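Local atomic coordinates of restriction endonuclease LpnPI (Legionella pneumophila subsp. pneumophila str. Philadelphia 1, PDB entry 4RZL), a protein that cuts DNA in a cytosine modification-dependent manner, with its N-terminal SRA-type domain, the part crystallised here, serving for DNA recognition. Residues A[92-97]-A[102-107]; A[118-123]-A[163-168]. All blocks are in the same frame, centred on the assembly; numbering follows the deposited sequence.

Interaction 1 (A[92-97]-A[102-107]); sequences GDNKHP and HDTPRQ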
# COMPACT_ATOMS: atom_id res chain seq x y z
N GLY A 92 -7.59 -6.10 6.08
CA GLY A 92 -7.20 -5.30 7.18
C GLY A 92 -6.48 -6.06 8.28
O GLY A 92 -6.22 -7.16 8.17
N ASP A 93 -6.15 -5.36 9.31
CA ASP A 93 -5.30 -5.80 10.31
C ASP A 93 -6.01 -6.43 11.55
O ASP A 93 -5.49 -6.35 12.54
CB ASP A 93 -4.27 -4.77 10.72
CG ASP A 93 -4.87 -3.52 11.39
OD1 ASP A 93 -6.02 -3.26 11.33
OD2 ASP A 93 -4.15 -2.78 11.92
N ASN A 94 -7.17 -6.93 11.40
CA ASN A 94 -7.85 -7.64 12.47
C ASN A 94 -7.97 -9.11 12.06
O ASN A 94 -8.96 -9.57 11.68
CB ASN A 94 -9.23 -7.05 12.85
CG ASN A 94 -9.79 -7.63 14.17
OD1 ASN A 94 -9.07 -7.96 14.99
ND2 ASN A 94 -11.06 -7.73 14.28
N LYS A 95 -7.03 -9.87 12.03
CA LYS A 95 -6.96 -11.19 11.48
C LYS A 95 -7.20 -12.35 12.47
O LYS A 95 -7.26 -13.42 12.06
CB LYS A 95 -5.72 -11.39 10.60
CG LYS A 95 -5.65 -10.53 9.29
CD LYS A 95 -4.32 -10.63 8.63
CE LYS A 95 -4.35 -10.03 7.26
NZ LYS A 95 -3.12 -10.00 6.54
N HIS A 96 -7.34 -12.03 13.74
CA HIS A 96 -7.55 -13.00 14.81
C HIS A 96 -8.67 -12.54 15.75
O HIS A 96 -8.98 -11.34 15.82
CB HIS A 96 -6.27 -13.20 15.64
CG HIS A 96 -5.10 -13.71 14.85
ND1 HIS A 96 -4.23 -12.87 14.19
CD2 HIS A 96 -4.65 -14.97 14.63
CE1 HIS A 96 -3.30 -13.59 13.58
NE2 HIS A 96 -3.53 -14.87 13.84
N PRO A 97 -9.25 -13.48 16.46
CA PRO A 97 -10.19 -13.14 17.51
C PRO A 97 -9.51 -12.32 18.60
O PRO A 97 -8.37 -12.45 18.81
CB PRO A 97 -10.69 -14.49 17.98
CG PRO A 97 -10.39 -15.39 16.91
CD PRO A 97 -9.21 -14.91 16.24
N HIS A 102 -12.04 -2.29 14.74
CA HIS A 102 -11.26 -1.04 14.76
C HIS A 102 -10.23 -0.97 15.87
O HIS A 102 -9.45 -0.01 15.95
CB HIS A 102 -12.21 0.14 14.87
CG HIS A 102 -13.09 0.32 13.67
ND1 HIS A 102 -14.46 0.39 13.75
CD2 HIS A 102 -12.78 0.42 12.35
CE1 HIS A 102 -14.96 0.55 12.54
NE2 HIS A 102 -13.97 0.57 11.67
N ASP A 103 -10.22 -1.99 16.72
CA ASP A 103 -9.33 -2.02 17.88
C ASP A 103 -8.08 -2.86 17.58
O ASP A 103 -7.94 -3.99 18.03
CB ASP A 103 -10.11 -2.56 19.09
CG ASP A 103 -9.32 -2.50 20.40
OD1 ASP A 103 -8.24 -1.87 20.46
OD2 ASP A 103 -9.81 -3.08 21.40
N THR A 104 -7.16 -2.30 16.80
CA THR A 104 -5.97 -3.02 16.38
C THR A 104 -4.75 -2.18 16.74
O THR A 104 -4.84 -0.95 16.80
CB THR A 104 -5.99 -3.33 14.85
OG1 THR A 104 -5.77 -2.13 14.10
CG2 THR A 104 -7.32 -3.98 14.45
N PRO A 105 -3.63 -2.85 17.04
CA PRO A 105 -2.43 -2.14 17.53
C PRO A 105 -1.89 -1.10 16.54
O PRO A 105 -1.53 0.01 16.95
CB PRO A 105 -1.42 -3.27 17.73
CG PRO A 105 -2.27 -4.49 17.97
CD PRO A 105 -3.45 -4.31 17.06
N ARG A 106 -1.85 -1.44 15.25
CA ARG A 106 -1.34 -0.51 14.24
C ARG A 106 -2.43 0.41 13.68
O ARG A 106 -2.15 1.29 12.87
CB ARG A 106 -0.67 -1.29 13.11
CG ARG A 106 0.52 -2.12 13.55
CD ARG A 106 1.20 -2.77 12.36
NE ARG A 106 2.19 -3.77 12.77
CZ ARG A 106 3.44 -3.49 13.14
NH1 ARG A 106 3.88 -2.24 13.15
NH2 ARG A 106 4.25 -4.48 13.51
N GLN A 107 -3.67 0.19 14.12
CA GLN A 107 -4.78 1.05 13.72
C GLN A 107 -5.01 1.06 12.21
O GLN A 107 -5.46 2.07 11.65
CB GLN A 107 -4.54 2.48 14.22
CG GLN A 107 -4.70 2.66 15.73
CD GLN A 107 -6.15 2.56 16.17
OE1 GLN A 107 -6.89 3.55 16.09
NE2 GLN A 107 -6.56 1.38 16.64
O HOH W 1 -2.74 -4.07 14.01
O HOH W 2 -8.08 -6.31 17.06

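Interaction 2 (A[118-123]-A[163-168]); sequences STHNEK and TDDLIA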
# COMPACT_ATOMS: atom_id res chain seq x y z
N SER A 118 -13.42 9.62 3.88
CA SER A 118 -12.93 10.85 3.26
C SER A 118 -13.13 10.82 1.75
O SER A 118 -13.60 11.79 1.14
CB SER A 118 -11.44 11.03 3.59
OG SER A 118 -10.89 12.13 2.88
N THR A 119 -12.81 9.68 1.15
CA THR A 119 -12.90 9.53 -0.31
C THR A 119 -14.33 9.71 -0.82
O THR A 119 -14.56 10.29 -1.88
CB THR A 119 -12.34 8.16 -0.73
OG1 THR A 119 -10.95 8.11 -0.39
CG2 THR A 119 -12.51 7.89 -2.22
N HIS A 120 -15.30 9.24 -0.03
CA HIS A 120 -16.70 9.30 -0.42
C HIS A 120 -17.45 10.44 0.25
O HIS A 120 -18.65 10.56 0.09
CB HIS A 120 -17.38 7.97 -0.10
CG HIS A 120 -16.89 6.84 -0.93
ND1 HIS A 120 -17.25 6.68 -2.25
CD2 HIS A 120 -16.04 5.83 -0.65
CE1 HIS A 120 -16.66 5.61 -2.74
NE2 HIS A 120 -15.92 5.07 -1.78
N ASN A 121 -16.74 11.30 0.96
CA ASN A 121 -17.39 12.38 1.69
C ASN A 121 -17.89 13.49 0.75
O ASN A 121 -17.24 13.81 -0.24
CB ASN A 121 -16.43 12.98 2.72
CG ASN A 121 -17.15 13.55 3.91
OD1 ASN A 121 -17.87 14.54 3.80
ND2 ASN A 121 -16.98 12.91 5.07
N GLU A 122 -19.04 14.07 1.08
CA GLU A 122 -19.62 15.14 0.26
C GLU A 122 -18.90 16.47 0.50
O GLU A 122 -18.92 17.36 -0.35
CB GLU A 122 -21.12 15.30 0.53
CG GLU A 122 -21.47 16.00 1.82
CD GLU A 122 -21.30 15.10 3.03
OE1 GLU A 122 -21.18 13.87 2.85
OE2 GLU A 122 -21.30 15.63 4.17
N LYS A 123 -18.28 16.61 1.67
CA LYS A 123 -17.51 17.80 1.98
C LYS A 123 -16.03 17.43 2.15
O LYS A 123 -15.72 16.40 2.75
CB LYS A 123 -18.05 18.48 3.24
N THR A 163 -20.42 1.13 -0.60
CA THR A 163 -20.87 -0.08 0.07
C THR A 163 -19.94 -1.25 -0.27
O THR A 163 -19.72 -2.13 0.55
CB THR A 163 -22.33 -0.45 -0.31
OG1 THR A 163 -23.22 0.49 0.27
CG2 THR A 163 -22.69 -1.83 0.21
N ASP A 164 -19.39 -1.24 -1.48
CA ASP A 164 -18.61 -2.38 -1.94
C ASP A 164 -17.08 -2.28 -1.81
O ASP A 164 -16.39 -3.30 -1.80
CB ASP A 164 -18.95 -2.68 -3.40
CG ASP A 164 -20.40 -3.12 -3.60
OD1 ASP A 164 -21.01 -3.63 -2.63
OD2 ASP A 164 -20.91 -2.98 -4.72
N ASP A 165 -16.52 -1.07 -1.74
CA ASP A 165 -15.06 -0.96 -1.80
C ASP A 165 -14.39 -1.05 -0.41
O ASP A 165 -13.16 -1.12 -0.32
CB ASP A 165 -14.63 0.33 -2.53
CG ASP A 165 -15.12 1.59 -1.86
OD1 ASP A 165 -15.67 1.50 -0.74
OD2 ASP A 165 -14.90 2.69 -2.43
N LEU A 166 -15.19 -1.02 0.65
CA LEU A 166 -14.71 -1.29 2.00
C LEU A 166 -15.79 -2.05 2.75
O LEU A 166 -16.78 -1.47 3.18
CB LEU A 166 -14.35 -0.01 2.75
CG LEU A 166 -13.75 -0.26 4.15
CD1 LEU A 166 -12.43 -1.02 4.03
CD2 LEU A 166 -13.52 1.04 4.92
N ILE A 167 -15.59 -3.35 2.89
CA ILE A 167 -16.60 -4.24 3.48
C ILE A 167 -16.05 -4.84 4.75
O ILE A 167 -14.92 -5.34 4.76
CB ILE A 167 -16.99 -5.37 2.51
CG1 ILE A 167 -17.50 -4.79 1.19
CG2 ILE A 167 -18.04 -6.29 3.12
CD1 ILE A 167 -17.65 -5.83 0.11
N ALA A 168 -16.82 -4.77 5.83
CA ALA A 168 -16.49 -5.53 7.03
C ALA A 168 -16.90 -6.99 6.82
O ALA A 168 -18.08 -7.30 6.78
CB ALA A 168 -17.19 -4.94 8.26

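Interaction 1 (A[92-97]-A[102-107])
D93 and T104 meet inside the loop that joins strand 87-91 to helix 108-119 of this SRA-type DNA recognition domain. Neither segment is regular helix or strand. The only direct hydrogen bond between 92-97 and 102-107 is made by two side chains. The hydroxyl of T104 donates to the carboxylate of D93, with OG1 2.8 Å from OD2. The approach is tilted above the carboxylate plane by 41°, and OG1 is 3.0 Å from D93 OD1 as well. The CB bond of D93 points toward 102-107, and its CG sits between the backbone N and the carbonyl carbon (chi1 66°). T104 likewise has OG1 between its backbone N and carbonyl carbon (chi1 72°), while CG2 is turned beside the N. T104 CG2 lies 3.5 Å from D93 OD1 and, more loosely, 4.0 Å from CB of N94.

The carboxylate has further partners. OD2 accepts from the backbone N of G108 and OD1 from that of N109, both in the first turn of the helix. The helix start would probably stabilise the negative charge of D93. A water donates to D93 OD2 at 2.8 Å and accepts from the backbone N of R106. It ties the carboxylate to R106, inside the turn 104-107. The guanidinium of R106 points away and does not pair with D93.

N94 stands beside this polar cluster. Its ND2 is held by the carbonyl of Q179, and its OD1 takes a hydrogen from a second water, 2.8 Å away. Residues 104-107 form a beta turn, with Q107 N 3.1 Å from T104 O. Q107 is the N-cap residue of the helix. Its side chain curls back so that NE2 donates to the same T104 O at 2.9 Å, almost straight and in the carbonyl plane.

Interaction 2 (A[118-123]-A[163-168])
H120 reaches D165 through a histidine-carboxylate hydrogen bond, which makes up the whole contact. H120 is the first residue to leave helical geometry after helix 108-119. Its CB already points toward 163-168. CG lies beside the backbone N, anti to the carbonyl carbon (chi1 -67°), which directs the ring toward 163-168. The second torsion (-76°) turns the ring about CB-CG and leaves NE2 at the edge facing D165. At this outer edge, CD2 of H120 is 3.8 Å from D165 OD2 and CE1 is 3.4 Å from that same oxygen. NE2, between them, donates to OD2 at 2.7 Å with an N-H...O angle of 158°. The oxygen lies close to the ring plane and uses its syn lone pair. The ring and carboxylate planes are nonetheless twisted 53° apart. The acid would be expected to favour a protonated imidazole.

H120 is exposed and also touches A162, whereas D165 is buried. D165 packs on F116 of helix 108-119, and its backbone bonds to I184 of strand 176-187. The contact thus joins the C-terminal end of that helix to the residues leading into strand 166-173, an antiparallel neighbour of strand 176-187.

Overall arrangement
Strand 87-91 leads first into the loop that interaction 1 closes, where 92-97 and 102-107 meet across four intervening residues. Helix 108-119 follows directly. At its far end the chain reaches 118-123. It then passes through strands 132-137 and 147-155 before 163-168 returns to close interaction 2, a much longer loop. The two contacts are in series: they neither nest nor cross. The centres of interactions 1 and 2 are about 19 Å apart. The nearest atoms of interactions 1 and 2 are about 7 Å apart, without touching. Helix 108-119 lies between them in sequence, tied at its start by interaction 1 and at its end by interaction 2. Both contacts also border strand 176-187 of the large mixed sheet.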